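Local coordinates for protein diaminopropionate ammonia-lyase (Escherichia coli, PDB 4D9I) that uses pyridoxal 5'-phosphate to catalyse α,β-elimination of both L- and D-2,3-diaminopropionate, giving pyruvate and ammonia, at residues Leu228-Val233 with Ile374-Asp379; Ala287-Gly292 with Gly337-Val342. All coordinates share one frame; numbering follows the deposited sequence.

Contact 1: residues Leu228-Val233 with Ile374-Asp379; sequences LLQAGV and ISTEGD
The flat carboxamide of Gln230 lies against Thr376, whose methyl CG2 sits over one face, 3.9 Å from CD, while Val342 of helix 338-352 lies on the side of the opposite face. At the edge, NE2 donates to the backbone O of Ile374 at 2.9 Å; the oxygen lies near the amide plane, 11° out of it, and the N-H...O angle of 153° makes the bond fairly straight. A bend at chi2 (-89°) turns the amide towards the neighbouring strand. Water 1 approaches the other edge atom, 2.9 Å from Gln230 OE1 and displaced from the amide plane. It accepts from Ile374 N at 2.8 Å and can also donate to Leu228 O, bridging the two strands where their direct approach, Leu228 O to Ile374 N, is 4.0 Å. Glutamine suits this buried place because it supplies both a donor and an acceptor without charge. A leucine here would probably leave the carbonyls of Ile374 and Ser339 without their amide donor. Leu229 and Ile374 run side by side, CD2 to CG1 at 3.8 Å, filling apolar space under helix 235-248, where Leu229 also meets Val240. Parallel strands 226-230 and 370-375 are neighbours in the central sheet, strand 254-260 flanks the first, and just beyond its end Gly232 N and Val233 N bind the cofactor phosphate.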
ATOM      1  N   LEU B 228      12.574  16.678  -8.396  1.00 21.59           N
ATOM      2  CA  LEU B 228      11.884  17.203  -7.239  1.00 21.84           C
ATOM      3  C   LEU B 228      12.740  16.931  -6.020  1.00 21.17           C
ATOM      4  O   LEU B 228      13.155  15.790  -5.774  1.00 20.87           O
ATOM      5  CB  LEU B 228      10.476  16.606  -7.090  1.00 21.84           C
ATOM      6  CG  LEU B 228       9.425  17.383  -7.921  1.00 23.24           C
ATOM      7  CD1 LEU B 228       9.542  17.038  -9.401  1.00 23.63           C
ATOM      8  CD2 LEU B 228       7.993  17.129  -7.444  1.00 23.79           C
ATOM      9  N   LEU B 229      13.012  17.984  -5.266  1.00 21.40           N
ATOM     10  CA  LEU B 229      13.866  17.876  -4.107  1.00 20.54           C
ATOM     11  C   LEU B 229      13.161  18.481  -2.894  1.00 21.39           C
ATOM     12  O   LEU B 229      12.933  19.695  -2.838  1.00 22.43           O
ATOM     13  CB  LEU B 229      15.218  18.585  -4.386  1.00 20.68           C
ATOM     14  CG  LEU B 229      16.120  17.984  -5.483  1.00 20.35           C
ATOM     15  CD1 LEU B 229      17.291  18.923  -5.812  1.00 21.30           C
ATOM     16  CD2 LEU B 229      16.636  16.609  -5.059  1.00 19.10           C
ATOM     17  N   GLN B 230      12.826  17.642  -1.923  1.00 20.96           N
ATOM     18  CA  GLN B 230      12.244  18.123  -0.673  1.00 21.96           C
ATOM     19  C   GLN B 230      13.313  18.844   0.144  1.00 22.48           C
ATOM     20  O   GLN B 230      14.474  18.443   0.128  1.00 22.01           O
ATOM     21  CB  GLN B 230      11.597  16.990   0.145  1.00 21.30           C
ATOM     22  CG  GLN B 230      12.505  15.826   0.546  1.00 20.46           C
ATOM     23  CD  GLN B 230      12.533  14.729  -0.515  1.00 19.56           C
ATOM     24  OE1 GLN B 230      13.118  14.908  -1.574  1.00 19.51           O
ATOM     25  NE2 GLN B 230      11.895  13.604  -0.233  1.00 19.07           N
ATOM     26  N   ALA B 231      12.931  19.908   0.842  1.00 24.27           N
ATOM     27  CA  ALA B 231      13.933  20.736   1.521  1.00 25.75           C
ATOM     28  C   ALA B 231      13.521  21.158   2.904  1.00 27.49           C
ATOM     29  O   ALA B 231      12.481  21.809   3.089  1.00 29.39           O
ATOM     30  CB  ALA B 231      14.263  21.958   0.686  1.00 26.78           C
ATOM     31  N   GLY B 232      14.342  20.782   3.878  1.00 27.53           N
ATOM     32  CA  GLY B 232      14.200  21.279   5.237  1.00 29.35           C
ATOM     33  C   GLY B 232      14.934  22.598   5.264  1.00 31.05           C
ATOM     34  O   GLY B 232      14.368  23.627   4.898  1.00 32.66           O
ATOM     35  N   VAL B 233      16.212  22.553   5.653  1.00 30.75           N
ATOM     36  CA  VAL B 233      17.100  23.717   5.496  1.00 32.29           C
ATOM     37  C   VAL B 233      17.722  23.782   4.105  1.00 31.38           C
ATOM     38  O   VAL B 233      18.316  24.799   3.740  1.00 33.33           O
ATOM     39  CB  VAL B 233      18.249  23.756   6.526  1.00 32.85           C
ATOM     40  CG1 VAL B 233      17.701  24.012   7.935  1.00 34.84           C
ATOM     41  CG2 VAL B 233      19.099  22.491   6.452  1.00 30.50           C
ATOM     42  N   ILE B 374      13.486  11.843  -5.103  1.00 18.21           N
ATOM     43  CA  ILE B 374      14.281  11.236  -4.057  1.00 17.76           C
ATOM     44  C   ILE B 374      13.397  10.844  -2.879  1.00 17.35           C
ATOM     45  O   ILE B 374      12.712  11.698  -2.300  1.00 17.62           O
ATOM     46  CB  ILE B 374      15.422  12.172  -3.561  1.00 18.46           C
ATOM     47  CG1 ILE B 374      16.151  12.863  -4.726  1.00 18.90           C
ATOM     48  CG2 ILE B 374      16.349  11.405  -2.622  1.00 18.64           C
ATOM     49  CD1 ILE B 374      16.961  11.974  -5.675  1.00 19.10           C
ATOM     50  N   SER B 375      13.398   9.554  -2.549  1.00 16.67           N
ATOM     51  CA  SER B 375      12.783   9.091  -1.324  1.00 17.05           C
ATOM     52  C   SER B 375      13.865   9.059  -0.267  1.00 17.46           C
ATOM     53  O   SER B 375      14.680   8.128  -0.198  1.00 17.78           O
ATOM     54  CB  SER B 375      12.152   7.707  -1.477  1.00 16.57           C
ATOM     55  OG  SER B 375      11.393   7.441  -0.320  1.00 17.06           O
ATOM     56  N   THR B 376      13.877  10.095   0.560  1.00 18.04           N
ATOM     57  CA  THR B 376      15.004  10.321   1.489  1.00 18.69           C
ATOM     58  C   THR B 376      15.000   9.405   2.704  1.00 19.26           C
ATOM     59  O   THR B 376      16.040   9.238   3.355  1.00 19.82           O
ATOM     60  CB  THR B 376      15.003  11.778   1.976  1.00 19.54           C
ATOM     61  OG1 THR B 376      13.657  12.120   2.339  1.00 19.34           O
ATOM     62  CG2 THR B 376      15.500  12.704   0.871  1.00 19.22           C
ATOM     63  N   GLU B 377      13.848   8.810   3.028  1.00 19.19           N
ATOM     64  CA  GLU B 377      13.782   7.887   4.160  1.00 20.09           C
ATOM     65  C   GLU B 377      12.683   6.864   3.972  1.00 19.77           C
ATOM     66  O   GLU B 377      11.713   7.129   3.258  1.00 19.27           O
ATOM     67  CB  GLU B 377      13.538   8.641   5.487  1.00 21.64           C
ATOM     68  CG  GLU B 377      12.231   9.439   5.514  1.00 22.12           C
ATOM     69  CD  GLU B 377      11.788   9.854   6.922  1.00 24.27           C
ATOM     70  OE1 GLU B 377      12.573   9.748   7.909  1.00 25.50           O
ATOM     71  OE2 GLU B 377      10.626  10.312   7.038  1.00 24.67           O
ATOM     72  N   GLY B 378      12.830   5.712   4.627  1.00 20.38           N
ATOM     73  CA  GLY B 378      11.738   4.753   4.731  1.00 20.72           C
ATOM     74  C   GLY B 378      10.894   5.050   5.960  1.00 22.22           C
ATOM     75  O   GLY B 378      10.805   6.208   6.406  1.00 22.35           O
ATOM     76  N   ASP B 379      10.316   3.994   6.529  1.00 23.23           N
ATOM     77  CA  ASP B 379       9.439   4.099   7.684  1.00 25.09           C
ATOM     78  C   ASP B 379      10.233   4.236   8.988  1.00 26.47           C
ATOM     79  O   ASP B 379      10.239   3.338   9.842  1.00 27.71           O
ATOM     80  CB  ASP B 379       8.482   2.894   7.736  1.00 26.08           C
ATOM     81  CG  ASP B 379       9.210   1.562   7.674  1.00 27.55           C
ATOM     82  OD1 ASP B 379      10.418   1.542   7.346  1.00 28.58           O
ATOM     83  OD2 ASP B 379       8.577   0.525   7.936  1.00 29.11           O
TER
HETATM   84  O   HOH W   1      11.960  13.979  -4.078  1.00 16.52           O

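Contact 2: residues Ala287-Gly292 with Gly337-Val342; sequences AGLACG and GESGAV
Ser339 and Leu289 point their side chains at each other, and the serine hydroxyl is wedged between the leucine and the backbone of Ala287. Ser339 OG lies beside its own backbone N (chi1 -68°) and donates to Ala287 O over a short 2.5 Å, reaching the oxygen from above the carbonyl plane, 46° out of it. Leu289 CG packs 3.3 Å from Ser339 OG, setting its apolar branch point against the hydroxyl. From there the leucine continues extended, so that its CD1 meets Val342 CG1 at 3.9 Å, three residues beyond the serine. A small hydroxyl residue fits the narrow gap; the branched leucine spans from it to the valine. Water 2 links Ala287 O, at 2.8 Å, to the backbone N of Ser339, giving that N-H an acceptor. Gly288 adopts a positive phi (103°), at which a CB would press on Ala287 O and also crowd Ser339 CB. Its N-H bonds to Asp120, the proposed proton acceptor for the L-isomer, and its carbonyl, like that of Ala290, holds the amine of a bound Tris molecule. The loop, tied by the Cys265-Cys291 disulfide, thus forms part of the active-site wall in this fold type II enzyme.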
ATOM      1  N   ALA B 287       9.196  15.173  10.379  1.00 40.57           N
ATOM      2  CA  ALA B 287      10.604  14.989  10.732  1.00 40.24           C
ATOM      3  C   ALA B 287      11.485  14.972   9.476  1.00 37.94           C
ATOM      4  O   ALA B 287      11.151  14.323   8.483  1.00 35.39           O
ATOM      5  CB  ALA B 287      10.781  13.717  11.556  1.00 41.05           C
ATOM      6  N   GLY B 288      12.590  15.712   9.512  1.00 37.63           N
ATOM      7  CA  GLY B 288      13.469  15.796   8.348  1.00 36.91           C
ATOM      8  C   GLY B 288      13.312  17.087   7.570  1.00 37.40           C
ATOM      9  O   GLY B 288      14.279  17.592   6.979  1.00 38.65           O
ATOM     10  N   LEU B 289      12.111  17.652   7.571  1.00 36.93           N
ATOM     11  CA  LEU B 289      11.900  18.880   6.804  1.00 37.00           C
ATOM     12  C   LEU B 289      11.689  20.127   7.665  1.00 39.69           C
ATOM     13  O   LEU B 289      11.014  21.066   7.237  1.00 40.73           O
ATOM     14  CB  LEU B 289      10.788  18.696   5.750  1.00 34.53           C
ATOM     15  CG  LEU B 289      11.048  17.621   4.681  1.00 31.36           C
ATOM     16  CD1 LEU B 289       9.832  17.448   3.774  1.00 30.47           C
ATOM     17  CD2 LEU B 289      12.310  17.874   3.863  1.00 30.88           C
ATOM     18  N   ALA B 290      12.285  20.142   8.861  1.00 41.24           N
ATOM     19  CA  ALA B 290      12.232  21.318   9.724  1.00 44.33           C
ATOM     20  C   ALA B 290      13.154  22.399   9.178  1.00 44.76           C
ATOM     21  O   ALA B 290      14.200  22.107   8.586  1.00 43.59           O
ATOM     22  CB  ALA B 290      12.606  20.972  11.164  1.00 46.06           C
ATOM     23  N   CYS B 291      12.755  23.649   9.370  1.00 46.81           N
ATOM     24  CA  CYS B 291      13.589  24.770   8.987  1.00 48.18           C
ATOM     25  C   CYS B 291      13.405  25.961   9.931  1.00 51.88           C
ATOM     26  O   CYS B 291      12.288  26.397  10.182  1.00 54.51           O
ATOM     27  CB  CYS B 291      13.314  25.188   7.539  1.00 46.35           C
ATOM     28  SG  CYS B 291      14.502  26.421   6.933  1.00 47.91           S
ATOM     29  N   GLY B 292      14.508  26.474  10.455  1.00 53.44           N
ATOM     30  CA  GLY B 292      14.495  27.753  11.164  1.00 57.04           C
ATOM     31  C   GLY B 292      14.758  28.839  10.136  1.00 57.39           C
ATOM     32  O   GLY B 292      13.901  29.679   9.849  1.00 59.58           O
ATOM     33  N   GLY B 337       8.905   7.365   4.142  1.00 20.08           N
ATOM     34  CA  GLY B 337       8.403   8.109   5.298  1.00 21.95           C
ATOM     35  C   GLY B 337       7.766   9.415   4.872  1.00 22.09           C
ATOM     36  O   GLY B 337       7.821   9.782   3.707  1.00 20.80           O
ATOM     37  N   GLU B 338       7.199  10.144   5.822  1.00 23.91           N
ATOM     38  CA  GLU B 338       6.494  11.382   5.489  1.00 24.73           C
ATOM     39  C   GLU B 338       7.328  12.376   4.655  1.00 23.95           C
ATOM     40  O   GLU B 338       6.909  12.797   3.553  1.00 23.33           O
ATOM     41  CB  GLU B 338       5.954  12.046   6.753  1.00 27.14           C
ATOM     42  CG  GLU B 338       4.903  13.092   6.442  1.00 29.09           C
ATOM     43  CD  GLU B 338       4.231  13.616   7.687  1.00 32.39           C
ATOM     44  OE1 GLU B 338       4.687  13.296   8.794  1.00 33.60           O
ATOM     45  OE2 GLU B 338       3.246  14.362   7.565  1.00 35.15           O
ATOM     46  N   SER B 339       8.513  12.708   5.162  1.00 23.54           N
ATOM     47  CA  SER B 339       9.442  13.557   4.435  1.00 23.23           C
ATOM     48  C   SER B 339      10.070  12.912   3.200  1.00 21.26           C
ATOM     49  O   SER B 339      10.451  13.617   2.263  1.00 21.04           O
ATOM     50  CB  SER B 339      10.549  14.058   5.369  1.00 24.21           C
ATOM     51  OG  SER B 339       9.986  14.941   6.310  1.00 25.96           O
ATOM     52  N   GLY B 340      10.223  11.595   3.224  1.00 20.11           N
ATOM     53  CA  GLY B 340      10.745  10.876   2.074  1.00 18.65           C
ATOM     54  C   GLY B 340       9.841  10.942   0.852  1.00 17.81           C
ATOM     55  O   GLY B 340      10.326  10.908  -0.271  1.00 16.79           O
ATOM     56  N   ALA B 341       8.530  11.044   1.089  1.00 18.14           N
ATOM     57  CA  ALA B 341       7.533  10.819   0.047  1.00 17.72           C
ATOM     58  C   ALA B 341       6.934  12.071  -0.602  1.00 18.16           C
ATOM     59  O   ALA B 341       6.208  11.960  -1.586  1.00 17.98           O
ATOM     60  CB  ALA B 341       6.414   9.916   0.581  1.00 17.75           C
ATOM     61  N   VAL B 342       7.280  13.249  -0.093  1.00 19.03           N
ATOM     62  CA  VAL B 342       6.570  14.479  -0.428  1.00 19.88           C
ATOM     63  C   VAL B 342       6.774  14.928  -1.876  1.00 19.37           C
ATOM     64  O   VAL B 342       5.867  15.510  -2.458  1.00 19.69           O
ATOM     65  CB  VAL B 342       6.862  15.628   0.581  1.00 21.43           C
ATOM     66  CG1 VAL B 342       8.263  16.203   0.397  1.00 21.56           C
ATOM     67  CG2 VAL B 342       5.816  16.725   0.472  1.00 22.76           C
TER
HETATM   68  O   HOH W   2       9.264  12.303   8.023  1.00 24.03           O

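Overall arrangement
The two contacts lie with their centres about 6 Å apart and meet where Gln230 and Thr376 of contact 1 touch the 337-342 segment of contact 2. Gln230 NE2 of contact 1 probably also donates to Ser339 O of contact 2, at 2.9 Å, and Gly337 N probably bonds to Glu377 O at 3.0 Å. Thr376 OG1 packs 3.2 Å from Gly340 CA. Helix and sheet end are thereby joined beneath the active site. Contact 2 reaches it directly: Gly288 is about 3 Å from the bound Tris and about 4 Å from the Asp120 side chain. The Thr376 side chain is farther back, about 9 Å from the bound Tris and about 10 Å from the side chain of Asp120.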